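PDB 5NL8: ubiquitin-conjugating enzyme E2-21 kDa, which carries ubiquitin as a thioester and passes it to other proteins, a step probably essential for peroxisome biogenesis and for modification of the import receptor PEX5. Local coordinates for residues A[15-18]-A[19-23]; A[52-56]-A[57-61]; A[71-75]-A[76-80]; A[143-147]-A[148-152]. One frame throughout, in Å; residues are numbered along the deposited sequence.

Interaction 1 of 4, residues A[15-18]-A[19-23]; sequences RAVK and KELTE
The carbonyl oxygen of Lys-18 is gripped twice by Thr-22, by its amide and by its hydroxyl, at the C-terminal end of helix 6-21, the N-terminal helix of the UBC fold. Thr-22 N reaches Lys-18 O at 3.2 Å with a fairly straight N-H (161°), and Thr-22 OG1 donates to the same oxygen at 3.0 Å. The two donors come from opposite faces of the carbonyl plane, each tilted 24° from it, so both can bind without competing for one direction. What turns the hydroxyl back onto the helix is chi1 of 46°, which sets OG1 between the backbone N and the carbonyl carbon of Thr-22. A weak third approach is made by Leu-21 N.

The bonds leading up to it are ordinary alpha-helical: Lys-19 N donates to Arg-15 O at 2.9 Å, and Leu-21 N to Val-17 O at the same distance of 2.9 Å. Glu-20 N to Ala-16 O is stretched and weak. Thr-22 then leaves helical backbone angles and is the centre of an inverse gamma turn. The chain beyond it is held by Glu-23, whose carboxylate takes the amide of Arg-25 and whose carbonyl takes a bond from His-29.

Among the side chains, Val-17 and Leu-21 lie side by side along one flank of the helix, pointing the same way. The valine branch that lies anti to its own nitrogen, CG1, makes the touch, meeting Leu-21 CD1 at 3.7 Å.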
loop_
_atom_site.group_PDB
_atom_site.type_symbol
_atom_site.label_atom_id
_atom_site.label_comp_id
_atom_site.label_asym_id
_atom_site.label_seq_id
_atom_site.Cartn_x
_atom_site.Cartn_y
_atom_site.Cartn_z
ATOM N N ARG A 15 -3.492 17.402 -5.776
ATOM C CA ARG A 15 -4.062 18.489 -4.993
ATOM C C ARG A 15 -5.412 18.092 -4.404
ATOM O O ARG A 15 -5.736 18.453 -3.268
ATOM C CB ARG A 15 -4.206 19.749 -5.845
ATOM C CG ARG A 15 -2.889 20.309 -6.369
ATOM C CD ARG A 15 -3.065 21.708 -6.941
ATOM N NE ARG A 15 -3.453 22.669 -5.911
ATOM C CZ ARG A 15 -4.704 23.058 -5.678
ATOM N NH1 ARG A 15 -5.703 22.580 -6.411
ATOM N NH2 ARG A 15 -4.956 23.936 -4.716
ATOM N N ALA A 16 -6.194 17.343 -5.177
ATOM C CA ALA A 16 -7.483 16.854 -4.701
ATOM C C ALA A 16 -7.304 15.996 -3.452
ATOM O O ALA A 16 -8.067 16.124 -2.494
ATOM C CB ALA A 16 -8.194 16.071 -5.791
ATOM N N VAL A 17 -6.290 15.133 -3.461
ATOM C CA VAL A 17 -5.992 14.300 -2.292
ATOM C C VAL A 17 -5.466 15.123 -1.106
ATOM O O VAL A 17 -5.886 14.917 0.041
ATOM C CB VAL A 17 -4.968 13.196 -2.641
ATOM C CG1 VAL A 17 -4.403 12.557 -1.380
ATOM C CG2 VAL A 17 -5.608 12.147 -3.533
ATOM N N LYS A 18 -4.554 16.054 -1.389
ATOM C CA LYS A 18 -4.004 16.942 -0.360
ATOM C C LYS A 18 -5.080 17.739 0.368
ATOM O O LYS A 18 -5.009 17.921 1.585
ATOM C CB LYS A 18 -2.993 17.920 -0.966
ATOM C CG LYS A 18 -1.670 17.310 -1.373
ATOM C CD LYS A 18 -0.723 18.385 -1.893
ATOM C CE LYS A 18 -0.234 19.291 -0.770
ATOM N NZ LYS A 18 0.738 20.312 -1.258
ATOM N N LYS A 19 -6.060 18.230 -0.384
ATOM C CA LYS A 19 -7.155 19.007 0.192
ATOM C C LYS A 19 -7.946 18.177 1.196
ATOM O O LYS A 19 -8.232 18.629 2.307
ATOM C CB LYS A 19 -8.079 19.526 -0.916
ATOM C CG LYS A 19 -9.551 19.641 -0.526
ATOM C CD LYS A 19 -9.821 20.822 0.398
ATOM C CE LYS A 19 -11.311 20.961 0.686
ATOM N NZ LYS A 19 -11.594 21.106 2.141
ATOM N N GLU A 20 -8.291 16.959 0.796
ATOM C CA GLU A 20 -9.065 16.064 1.641
ATOM C C GLU A 20 -8.266 15.636 2.864
ATOM O O GLU A 20 -8.832 15.404 3.931
ATOM C CB GLU A 20 -9.512 14.836 0.846
ATOM C CG GLU A 20 -10.307 15.169 -0.409
ATOM C CD GLU A 20 -11.722 15.625 -0.104
ATOM O OE1 GLU A 20 -12.395 14.972 0.723
ATOM O OE2 GLU A 20 -12.163 16.638 -0.690
ATOM N N LEU A 21 -6.950 15.543 2.713
ATOM C CA LEU A 21 -6.100 15.072 3.804
ATOM C C LEU A 21 -5.932 16.074 4.955
ATOM O O LEU A 21 -6.010 15.695 6.118
ATOM C CB LEU A 21 -4.723 14.683 3.265
ATOM C CG LEU A 21 -4.609 13.278 2.668
ATOM C CD1 LEU A 21 -3.213 13.050 2.112
ATOM C CD2 LEU A 21 -4.961 12.216 3.704
ATOM N N THR A 22 -5.688 17.339 4.637
ATOM C CA THR A 22 -5.423 18.345 5.664
ATOM C C THR A 22 -6.704 18.869 6.278
ATOM O O THR A 22 -7.025 20.054 6.123
ATOM C CB THR A 22 -4.645 19.539 5.094
ATOM O OG1 THR A 22 -5.239 19.932 3.851
ATOM C CG2 THR A 22 -3.185 19.173 4.847
ATOM N N GLU A 23 -7.392 18.005 7.020
ATOM C CA GLU A 23 -8.768 18.265 7.401
ATOM C C GLU A 23 -9.202 17.082 8.266
ATOM O O GLU A 23 -8.831 15.942 7.983
ATOM C CB GLU A 23 -9.609 18.428 6.134
ATOM C CG GLU A 23 -11.043 18.723 6.283
ATOM C CD GLU A 23 -11.813 17.616 6.898
ATOM O OE1 GLU A 23 -11.536 16.473 6.512
ATOM O OE2 GLU A 23 -12.619 17.883 7.811
#

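Interaction 2 of 4, residues A[52-56]-A[57-61]; sequences GPDQS and PFEDA
Alike in their first torsion, Ser-56 (chi1 71°) and Glu-59 (chi1 72°) turn their side chains back into the loop, each carrying the group beyond CB between its own backbone N and carbonyl carbon. For Ser-56 this swings OG back to Pro-53 O, to which it donates at 2.6 Å, while the same OG accepts a weak bond from Phe-58 N. The serine hydroxyl therefore spans two consecutive beta turns, the type II turn from Pro-53 to Ser-56 and the type I turn from Ser-56 to Glu-59. It also sits at the edge of the Phe-58 ring, near the ring plane.

Glu-59 runs out extended past CG, alongside Ser-56 O, and its OE2 takes the amide of Gln-55 at 2.9 Å. The donor arrives on the anti side of the carboxylate, 29° out of its plane. In the second turn Glu-59 N reaches Ser-56 O at 3.1 Å from above the carbonyl plane.

At the base, where the loop leaves strand 45-51 and returns to strand 62-68 of the UBC sheet, Gly-52 N donates to Ala-61 O at 3.0 Å, nearly straight. Gly-52 CA lies 3.2 Å from Phe-58 O in a CA-H...O contact. Pro-57 and Phe-58 rest on Tyr-171 and Val-175 of helix 168-181.

Asp-54 OD1 stands 4.4 Å from Glu-59 OE2, and these like charges might raise the proton affinity of either carboxylate; the Gln-55 amide would probably offset some of that on the glutamate.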
loop_
_atom_site.group_PDB
_atom_site.type_symbol
_atom_site.label_atom_id
_atom_site.label_comp_id
_atom_site.label_asym_id
_atom_site.label_seq_id
_atom_site.Cartn_x
_atom_site.Cartn_y
_atom_site.Cartn_z
ATOM N N GLY A 52 -3.858 -0.127 7.437
ATOM C CA GLY A 52 -4.596 -1.373 7.315
ATOM C C GLY A 52 -6.048 -1.202 7.721
ATOM O O GLY A 52 -6.341 -0.616 8.763
ATOM N N PRO A 53 -6.966 -1.715 6.894
ATOM C CA PRO A 53 -8.409 -1.521 7.077
ATOM C C PRO A 53 -8.953 -2.198 8.329
ATOM O O PRO A 53 -8.402 -3.198 8.790
ATOM C CB PRO A 53 -9.008 -2.152 5.818
ATOM C CG PRO A 53 -8.000 -3.157 5.388
ATOM C CD PRO A 53 -6.667 -2.563 5.727
ATOM N N ASP A 54 -10.039 -1.647 8.859
ATOM C CA ASP A 54 -10.630 -2.141 10.093
ATOM C C ASP A 54 -11.131 -3.570 9.966
ATOM O O ASP A 54 -11.626 -3.975 8.913
ATOM C CB ASP A 54 -11.776 -1.230 10.529
ATOM C CG ASP A 54 -11.288 0.080 11.104
ATOM O OD1 ASP A 54 -10.355 0.048 11.933
ATOM O OD2 ASP A 54 -11.831 1.138 10.726
ATOM N N GLN A 55 -10.978 -4.319 11.057
ATOM C CA GLN A 55 -11.487 -5.683 11.195
ATOM C C GLN A 55 -10.748 -6.666 10.286
ATOM O O GLN A 55 -11.192 -7.795 10.082
ATOM C CB GLN A 55 -12.997 -5.722 10.930
ATOM C CG GLN A 55 -13.796 -4.922 11.955
ATOM C CD GLN A 55 -15.298 -5.040 11.780
ATOM O OE1 GLN A 55 -15.854 -4.667 10.747
ATOM N NE2 GLN A 55 -15.964 -5.566 12.799
ATOM N N SER A 56 -9.609 -6.232 9.757
ATOM C CA SER A 56 -8.702 -7.124 9.047
ATOM C C SER A 56 -7.489 -7.372 9.939
ATOM O O SER A 56 -7.250 -6.618 10.881
ATOM C CB SER A 56 -8.286 -6.526 7.700
ATOM O OG SER A 56 -7.418 -5.419 7.876
ATOM N N PRO A 57 -6.722 -8.436 9.665
ATOM C CA PRO A 57 -5.513 -8.637 10.474
ATOM C C PRO A 57 -4.478 -7.527 10.280
ATOM O O PRO A 57 -3.531 -7.436 11.058
ATOM C CB PRO A 57 -4.975 -9.984 9.977
ATOM C CG PRO A 57 -5.631 -10.206 8.651
ATOM C CD PRO A 57 -6.976 -9.570 8.761
ATOM N N PHE A 58 -4.670 -6.687 9.269
ATOM C CA PHE A 58 -3.738 -5.600 8.986
ATOM C C PHE A 58 -4.099 -4.311 9.723
ATOM O O PHE A 58 -3.403 -3.308 9.585
ATOM C CB PHE A 58 -3.686 -5.320 7.479
ATOM C CG PHE A 58 -3.256 -6.498 6.649
ATOM C CD1 PHE A 58 -1.912 -6.735 6.398
ATOM C CD2 PHE A 58 -4.194 -7.363 6.111
ATOM C CE1 PHE A 58 -1.515 -7.818 5.632
ATOM C CE2 PHE A 58 -3.801 -8.448 5.345
ATOM C CZ PHE A 58 -2.461 -8.674 5.106
ATOM N N GLU A 59 -5.182 -4.336 10.501
ATOM C CA GLU A 59 -5.726 -3.112 11.098
ATOM C C GLU A 59 -4.749 -2.420 12.050
ATOM O O GLU A 59 -3.933 -3.075 12.699
ATOM C CB GLU A 59 -7.038 -3.409 11.840
ATOM C CG GLU A 59 -6.870 -4.176 13.143
ATOM C CD GLU A 59 -8.185 -4.368 13.886
ATOM O OE1 GLU A 59 -8.155 -4.887 15.024
ATOM O OE2 GLU A 59 -9.247 -4.001 13.338
ATOM N N ASP A 60 -4.845 -1.092 12.109
ATOM C CA ASP A 60 -4.036 -0.264 13.007
ATOM C C ASP A 60 -2.531 -0.445 12.811
ATOM O O ASP A 60 -1.784 -0.616 13.775
ATOM C CB ASP A 60 -4.404 -0.547 14.466
ATOM C CG ASP A 60 -5.768 -0.001 14.837
ATOM O OD1 ASP A 60 -6.144 1.071 14.316
ATOM O OD2 ASP A 60 -6.465 -0.644 15.652
ATOM N N ALA A 61 -2.095 -0.406 11.558
ATOM C CA ALA A 61 -0.675 -0.416 11.231
ATOM C C ALA A 61 -0.491 0.256 9.882
ATOM O O ALA A 61 -1.391 0.216 9.043
ATOM C CB ALA A 61 -0.128 -1.834 11.214
#

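Interaction 3 of 4, residues A[71-75]-A[76-80]; sequences TNYPL and DPPKI
Asn-72 lies obliquely across Asp-76, its amide NH2 over the carboxylate. ND2 donates to Asp-76 OD2 at 2.9 Å along an almost straight N-H (169°). The acceptor lies in the amide plane of Asn-72, but the donor meets the carboxylate from above, 53° out of its plane. The two flat groups are themselves turned steeply against each other. On the asparagine, chi1 of 63° holds CG between the backbone N and the carbonyl carbon and brings the amide round to the aspartate. The turn linking them is tied by Leu-75 N, which donates to Asn-72 O at 2.8 Å.

Inside this turn the peptide bond between Tyr-73 and Pro-74 is cis, and the proline folds back on the tyrosine: Pro-74 CB sits 3.8 Å above the ring plane, over its centre. The Tyr-Pro pair, Pro-77 and Pro-78 belong to the proline-rich passage that joins strand 62-68 to strand 79-82 in the UBC fold, matching the YPxxPP signature of ubiquitin-conjugating enzymes. Tyr-73, with CG anti to the backbone N, carries its ring to helix 6-21, where OH is hydrogen-bonded to Glu-13 and the ring touches Leu-10.

Across the turn the ring comes obliquely to the later residues. CE1 of Tyr-73 approaches Pro-78 CG at 4.0 Å, and CD1 of Tyr-73 lies 3.7 Å from Asp-76 O. Trp-129 meets the passage at two places, its NE1 bonded to Pro-74 O and its side chain against Pro-77 and Pro-78.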
loop_
_atom_site.group_PDB
_atom_site.type_symbol
_atom_site.label_atom_id
_atom_site.label_comp_id
_atom_site.label_asym_id
_atom_site.label_seq_id
_atom_site.Cartn_x
_atom_site.Cartn_y
_atom_site.Cartn_z
ATOM N N THR A 71 3.463 6.498 -19.197
ATOM C CA THR A 71 3.449 7.696 -20.031
ATOM C C THR A 71 2.074 7.959 -20.634
ATOM O O THR A 71 1.685 9.110 -20.835
ATOM C CB THR A 71 4.474 7.593 -21.176
ATOM O OG1 THR A 71 5.681 6.993 -20.691
ATOM C CG2 THR A 71 4.781 8.971 -21.748
ATOM N N ASN A 72 1.343 6.889 -20.922
ATOM C CA ASN A 72 0.037 7.006 -21.556
ATOM C C ASN A 72 -1.098 7.141 -20.544
ATOM O O ASN A 72 -2.268 6.992 -20.892
ATOM C CB ASN A 72 -0.217 5.803 -22.469
ATOM C CG ASN A 72 -0.263 4.492 -21.707
ATOM O OD1 ASN A 72 0.431 4.318 -20.704
ATOM N ND2 ASN A 72 -1.085 3.562 -22.179
ATOM N N TYR A 73 -0.742 7.416 -19.292
ATOM C CA TYR A 73 -1.720 7.616 -18.226
ATOM C C TYR A 73 -2.754 8.663 -18.634
ATOM O O TYR A 73 -2.394 9.693 -19.200
ATOM C CB TYR A 73 -1.004 8.033 -16.938
ATOM C CG TYR A 73 -1.901 8.167 -15.730
ATOM C CD1 TYR A 73 -2.231 7.059 -14.963
ATOM C CD2 TYR A 73 -2.407 9.404 -15.351
ATOM C CE1 TYR A 73 -3.048 7.175 -13.856
ATOM C CE2 TYR A 73 -3.227 9.531 -14.243
ATOM C CZ TYR A 73 -3.543 8.412 -13.500
ATOM O OH TYR A 73 -4.357 8.531 -12.397
ATOM N N PRO A 74 -4.045 8.410 -18.352
ATOM C CA PRO A 74 -4.605 7.261 -17.633
ATOM C C PRO A 74 -5.139 6.141 -18.526
ATOM O O PRO A 74 -6.110 5.488 -18.141
ATOM C CB PRO A 74 -5.758 7.893 -16.860
ATOM C CG PRO A 74 -6.280 8.913 -17.823
ATOM C CD PRO A 74 -5.081 9.425 -18.609
ATOM N N LEU A 75 -4.536 5.922 -19.690
ATOM C CA LEU A 75 -4.966 4.830 -20.559
ATOM C C LEU A 75 -4.558 3.493 -19.959
ATOM O O LEU A 75 -5.191 2.466 -20.207
ATOM C CB LEU A 75 -4.386 4.981 -21.966
ATOM C CG LEU A 75 -5.249 5.713 -22.998
ATOM C CD1 LEU A 75 -5.696 7.079 -22.489
ATOM C CD2 LEU A 75 -4.505 5.847 -24.317
ATOM N N ASP A 76 -3.489 3.515 -19.172
ATOM C CA ASP A 76 -3.032 2.334 -18.454
ATOM C C ASP A 76 -2.870 2.659 -16.973
ATOM O O ASP A 76 -2.577 3.799 -16.615
ATOM C CB ASP A 76 -1.721 1.816 -19.049
ATOM C CG ASP A 76 -1.948 0.841 -20.186
ATOM O OD1 ASP A 76 -2.943 0.087 -20.131
ATOM O OD2 ASP A 76 -1.137 0.828 -21.134
ATOM N N PRO A 77 -3.077 1.658 -16.106
ATOM C CA PRO A 77 -3.018 1.861 -14.654
ATOM C C PRO A 77 -1.596 2.051 -14.133
ATOM O O PRO A 77 -0.642 1.646 -14.796
ATOM C CB PRO A 77 -3.627 0.570 -14.101
ATOM C CG PRO A 77 -3.327 -0.451 -15.140
ATOM C CD PRO A 77 -3.440 0.271 -16.452
ATOM N N PRO A 78 -1.454 2.672 -12.954
ATOM C CA PRO A 78 -0.141 2.798 -12.311
ATOM C C PRO A 78 0.389 1.442 -11.869
ATOM O O PRO A 78 -0.407 0.553 -11.566
ATOM C CB PRO A 78 -0.419 3.688 -11.093
ATOM C CG PRO A 78 -1.750 4.326 -11.358
ATOM C CD PRO A 78 -2.513 3.348 -12.186
ATOM N N LYS A 79 1.708 1.284 -11.842
ATOM C CA LYS A 79 2.314 0.101 -11.245
ATOM C C LYS A 79 2.638 0.424 -9.795
ATOM O O LYS A 79 3.236 1.454 -9.503
ATOM C CB LYS A 79 3.572 -0.328 -12.005
ATOM C CG LYS A 79 3.293 -0.949 -13.365
ATOM C CD LYS A 79 4.579 -1.382 -14.052
ATOM C CE LYS A 79 4.326 -1.785 -15.497
ATOM N NZ LYS A 79 5.586 -1.816 -16.293
ATOM N N ILE A 80 2.229 -0.443 -8.879
ATOM C CA ILE A 80 2.345 -0.123 -7.464
ATOM C C ILE A 80 3.008 -1.254 -6.693
ATOM O O ILE A 80 2.745 -2.429 -6.951
ATOM C CB ILE A 80 0.956 0.199 -6.867
ATOM C CG1 ILE A 80 0.333 1.372 -7.628
ATOM C CG2 ILE A 80 1.056 0.508 -5.385
ATOM C CD1 ILE A 80 -1.014 1.815 -7.124
#

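Interaction 4 of 4, residues A[143-147]-A[148-152]; sequences VVLLA and NPEPL
As the chain leaves helix 135-147, Asn-148 N still donates to Val-144 O at 2.8 Å, and more weakly to Leu-145 O. Val-144 O also accepts from Ala-147 N, at 2.8 Å, so two amides share one carbonyl as the helix gives way to the loop.

Pro-149 has no N-H to offer Leu-145 O, which instead accepts a bond from His-110 NE2. Pro-149 CD lies 3.6 Å from Ala-147 O, and the proline side chain packs against Leu-163 of helix 157-164.

Leu-145 and Glu-150 cross at about a right angle. With CG of the leucine anti to its backbone N, chi1 179° together with chi2 62° brings CD1 to Glu-150 OE2 at 3.5 Å, a van der Waals contact of a methyl with a carboxylate oxygen. Both side chains rest on Ile-124 of helix 122-126, and Asn-112 ND2 donates to Glu-150 O. The Leu-145 side chain is about 7 Å from that of Cys-121, the predicted thioester cysteine, so this helix exit backs onto the catalytic region of the UBC fold.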
loop_
_atom_site.group_PDB
_atom_site.type_symbol
_atom_site.label_atom_id
_atom_site.label_comp_id
_atom_site.label_asym_id
_atom_site.label_seq_id
_atom_site.Cartn_x
_atom_site.Cartn_y
_atom_site.Cartn_z
ATOM N N VAL A 143 -6.030 -0.649 -0.351
ATOM C CA VAL A 143 -6.532 -0.815 1.013
ATOM C C VAL A 143 -7.634 -1.883 1.043
ATOM O O VAL A 143 -7.694 -2.705 1.958
ATOM C CB VAL A 143 -7.069 0.511 1.592
ATOM C CG1 VAL A 143 -7.686 0.285 2.963
ATOM C CG2 VAL A 143 -5.956 1.542 1.672
ATOM N N VAL A 144 -8.495 -1.872 0.030
ATOM C CA VAL A 144 -9.513 -2.904 -0.129
ATOM C C VAL A 144 -8.864 -4.277 -0.277
ATOM O O VAL A 144 -9.280 -5.245 0.362
ATOM C CB VAL A 144 -10.412 -2.635 -1.355
ATOM C CG1 VAL A 144 -11.282 -3.854 -1.664
ATOM C CG2 VAL A 144 -11.270 -1.394 -1.136
ATOM N N LEU A 145 -7.836 -4.346 -1.121
ATOM C CA LEU A 145 -7.120 -5.593 -1.374
ATOM C C LEU A 145 -6.573 -6.206 -0.090
ATOM O O LEU A 145 -6.547 -7.430 0.058
ATOM C CB LEU A 145 -5.976 -5.367 -2.364
ATOM C CG LEU A 145 -5.128 -6.600 -2.684
ATOM C CD1 LEU A 145 -5.981 -7.678 -3.348
ATOM C CD2 LEU A 145 -3.942 -6.232 -3.559
ATOM N N LEU A 146 -6.140 -5.357 0.838
ATOM C CA LEU A 146 -5.671 -5.858 2.128
ATOM C C LEU A 146 -6.769 -6.624 2.880
ATOM O O LEU A 146 -6.480 -7.558 3.630
ATOM C CB LEU A 146 -5.144 -4.713 2.997
ATOM C CG LEU A 146 -3.775 -4.141 2.611
ATOM C CD1 LEU A 146 -3.280 -3.127 3.643
ATOM C CD2 LEU A 146 -2.757 -5.259 2.419
ATOM N N ALA A 147 -8.025 -6.237 2.672
ATOM C CA ALA A 147 -9.144 -6.903 3.335
ATOM C C ALA A 147 -9.765 -8.007 2.476
ATOM O O ALA A 147 -10.441 -8.887 2.995
ATOM C CB ALA A 147 -10.212 -5.883 3.723
ATOM N N ASN A 148 -9.540 -7.958 1.165
ATOM C CA ASN A 148 -10.122 -8.947 0.260
ATOM C C ASN A 148 -9.119 -9.518 -0.733
ATOM O O ASN A 148 -9.112 -9.130 -1.898
ATOM C CB ASN A 148 -11.292 -8.339 -0.513
ATOM C CG ASN A 148 -12.359 -7.778 0.396
ATOM O OD1 ASN A 148 -12.372 -6.584 0.688
ATOM N ND2 ASN A 148 -13.262 -8.638 0.851
ATOM N N PRO A 149 -8.274 -10.450 -0.276
ATOM C CA PRO A 149 -7.310 -11.089 -1.178
ATOM C C PRO A 149 -8.004 -11.987 -2.194
ATOM O O PRO A 149 -9.088 -12.498 -1.915
ATOM C CB PRO A 149 -6.431 -11.917 -0.233
ATOM C CG PRO A 149 -6.719 -11.393 1.147
ATOM C CD PRO A 149 -8.133 -10.927 1.108
ATOM N N GLU A 150 -7.392 -12.166 -3.358
ATOM C CA GLU A 150 -7.887 -13.137 -4.325
ATOM C C GLU A 150 -6.854 -14.235 -4.557
ATOM O O GLU A 150 -5.819 -14.003 -5.187
ATOM C CB GLU A 150 -8.257 -12.462 -5.649
ATOM C CG GLU A 150 -7.286 -11.397 -6.120
ATOM C CD GLU A 150 -7.890 -10.010 -6.071
ATOM O OE1 GLU A 150 -7.853 -9.304 -7.102
ATOM O OE2 GLU A 150 -8.403 -9.626 -5.000
ATOM N N PRO A 151 -7.135 -15.442 -4.045
ATOM C CA PRO A 151 -6.241 -16.598 -4.195
ATOM C C PRO A 151 -6.114 -17.073 -5.644
ATOM O O PRO A 151 -5.414 -18.049 -5.902
ATOM C CB PRO A 151 -6.904 -17.671 -3.324
ATOM C CG PRO A 151 -8.337 -17.260 -3.234
ATOM C CD PRO A 151 -8.322 -15.763 -3.235
ATOM N N LEU A 152 -6.780 -16.389 -6.570
ATOM C CA LEU A 152 -6.665 -16.698 -7.990
ATOM C C LEU A 152 -5.295 -16.311 -8.547
ATOM O O LEU A 152 -4.721 -17.040 -9.357
ATOM C CB LEU A 152 -7.766 -15.989 -8.785
ATOM C CG LEU A 152 -9.168 -16.606 -8.767
ATOM C CD1 LEU A 152 -9.979 -16.137 -9.968
ATOM C CD2 LEU A 152 -9.096 -18.126 -8.728
#

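From the N terminus, interaction 1 ends helix 6-21 and turns the chain toward the first strand. Interaction 2 closes the loop between strands 45-51 and 62-68, and interaction 3 shapes the passage from strand 62-68 to strand 79-82, so these two lie on successive connections of one antiparallel sheet, on opposite sides of the chain's centre. Interaction 4 marks the exit from helix 135-147. All four follow in series, with no nesting or crossing. Interactions 2 and 4 alone touch: Pro-53 CG packs on Ala-147 CB at 3.9 Å, joining sheet loop to helix. Interaction 3 meets helix 6-21, whose end interaction 1 forms, yet the two do not touch, their nearest atoms about 10 Å apart.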